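Local coordinates for Thg1-like uncharacterized protein (Bacillus thuringiensis, PDB 4KGM), which probably adds nucleotides to the 5' end of tRNA in the 3'-to-5' direction, using a polymerase palm-like catalytic domain that binds ATP and magnesium, at residues Cys201-Phe206 and Val233-Tyr238. Numbering follows the deposited sequence.
Sequences CIIKEF and VEQFVY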
# COMPACT_ATOMS: atom_id res chain seq x y z
N CYS A 201 -6.93 21.68 22.57
CA CYS A 201 -7.80 20.73 21.89
C CYS A 201 -9.15 21.35 21.56
O CYS A 201 -9.54 22.37 22.12
CB CYS A 201 -8.00 19.47 22.73
SG CYS A 201 -6.62 18.32 22.70
N ILE A 202 -9.86 20.71 20.63
CA ILE A 202 -11.22 21.09 20.29
C ILE A 202 -12.14 19.91 20.55
O ILE A 202 -12.03 18.87 19.91
CB ILE A 202 -11.34 21.48 18.81
CG1 ILE A 202 -10.24 22.48 18.43
CG2 ILE A 202 -12.72 22.05 18.51
CD1 ILE A 202 -10.29 23.77 19.21
N ILE A 203 -13.05 20.07 21.51
CA ILE A 203 -13.94 18.99 21.92
C ILE A 203 -15.40 19.43 21.83
O ILE A 203 -15.72 20.59 22.05
CB ILE A 203 -13.63 18.52 23.36
CG1 ILE A 203 -12.18 18.05 23.47
CG2 ILE A 203 -14.56 17.40 23.80
CD1 ILE A 203 -11.89 17.28 24.74
N LYS A 204 -16.27 18.49 21.48
CA LYS A 204 -17.71 18.74 21.50
C LYS A 204 -18.17 18.99 22.94
O LYS A 204 -17.97 18.14 23.81
CB LYS A 204 -18.47 17.56 20.90
CG LYS A 204 -19.98 17.71 20.96
CD LYS A 204 -20.68 16.52 20.32
CE LYS A 204 -20.31 16.39 18.85
NZ LYS A 204 -20.97 15.22 18.21
N GLU A 205 -18.77 20.15 23.17
CA GLU A 205 -19.28 20.49 24.49
C GLU A 205 -20.80 20.47 24.50
O GLU A 205 -21.44 20.91 23.53
CB GLU A 205 -18.77 21.86 24.93
N PHE A 206 -21.39 19.96 25.58
CA PHE A 206 -22.84 19.84 25.68
C PHE A 206 -23.44 20.95 26.54
O PHE A 206 -22.82 21.43 27.49
CB PHE A 206 -23.22 18.47 26.23
CG PHE A 206 -22.95 17.34 25.27
CD1 PHE A 206 -23.95 16.88 24.43
CD2 PHE A 206 -21.70 16.75 25.21
CE1 PHE A 206 -23.71 15.84 23.55
CE2 PHE A 206 -21.45 15.71 24.32
CZ PHE A 206 -22.45 15.26 23.49
N VAL A 233 -8.08 11.93 26.63
CA VAL A 233 -8.10 11.41 25.27
C VAL A 233 -8.79 10.05 25.21
O VAL A 233 -9.63 9.80 24.35
CB VAL A 233 -6.67 11.28 24.70
CG1 VAL A 233 -6.69 10.57 23.35
CG2 VAL A 233 -6.02 12.65 24.58
N GLU A 234 -8.44 9.18 26.16
CA GLU A 234 -8.93 7.80 26.17
C GLU A 234 -10.44 7.68 26.33
O GLU A 234 -11.01 6.61 26.09
CB GLU A 234 -8.20 6.98 27.24
CG GLU A 234 -6.73 6.76 26.93
CD GLU A 234 -6.06 5.81 27.91
OE1 GLU A 234 -6.60 5.61 29.01
OE2 GLU A 234 -4.99 5.26 27.56
N GLN A 235 -11.09 8.77 26.73
CA GLN A 235 -12.54 8.79 26.86
C GLN A 235 -13.21 8.62 25.50
O GLN A 235 -14.37 8.21 25.41
CB GLN A 235 -13.01 10.11 27.49
CG GLN A 235 -12.57 11.35 26.73
CD GLN A 235 -13.14 12.63 27.31
OE1 GLN A 235 -14.28 12.66 27.77
NE2 GLN A 235 -12.34 13.69 27.30
N PHE A 236 -12.48 8.94 24.44
CA PHE A 236 -13.00 8.82 23.08
C PHE A 236 -12.48 7.55 22.42
O PHE A 236 -12.98 7.13 21.38
CB PHE A 236 -12.59 10.04 22.24
CG PHE A 236 -12.99 11.36 22.84
CD1 PHE A 236 -14.32 11.74 22.89
CD2 PHE A 236 -12.03 12.23 23.33
CE1 PHE A 236 -14.69 12.95 23.43
CE2 PHE A 236 -12.39 13.45 23.88
CZ PHE A 236 -13.72 13.81 23.93
N VAL A 237 -11.48 6.93 23.04
CA VAL A 237 -10.82 5.76 22.48
C VAL A 237 -11.54 4.46 22.85
O VAL A 237 -11.79 3.61 21.99
CB VAL A 237 -9.36 5.67 22.94
CG1 VAL A 237 -8.68 4.46 22.32
CG2 VAL A 237 -8.62 6.94 22.57
N TYR A 238 -11.88 4.32 24.13
CA TYR A 238 -12.59 3.14 24.60
C TYR A 238 -14.07 3.45 24.82
O TYR A 238 -14.43 4.18 25.75
CB TYR A 238 -11.95 2.61 25.89
CG TYR A 238 -10.47 2.31 25.75
CD1 TYR A 238 -10.03 1.08 25.30
CD2 TYR A 238 -9.52 3.27 26.08
CE1 TYR A 238 -8.68 0.81 25.17
CE2 TYR A 238 -8.17 3.01 25.96
CZ TYR A 238 -7.75 1.77 25.50
OH TYR A 238 -6.40 1.51 25.38
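Ile203, extended within the antiparallel strand 200-206, meets Phe236 of the short helix 231-237, and no hydrogen bond joins the two backbones. Ile203 directs its CB toward the helix and offers both of its branches to the far end of one ring. Its CG2 lies 3.7 Å from Phe236 CZ, while CD1 reaches Phe236 CE2 at 4.0 Å. With CG2 anti to the backbone N and CG1 beside it (chi1 -59°), both branches come obliquely to the CZ end from the same side of the ring plane, opposite Gln235 CG. A beta-branched residue suits the extended strand and gives the ring two points of support. Phenylalanine is long enough to span from helix to sheet, where Lys68 and Leu69 of the adjacent strand 67-73 also touch it. Gln235 lays its CG over the margin of the other face of Phe236, 3.5 Å from its plane, and its NE2 passes 4.4 Å from Ile203 CD1. That NE2 is hydrogen-bonded to Tyr232 O, so this N-H donor is satisfied within the helix. Being small and largely apolar, the contact fixes no precise angle; dispersion and the shedding of water contribute modestly to packing this helix on the palm-like sheet, beside its contacts with helix 140-160.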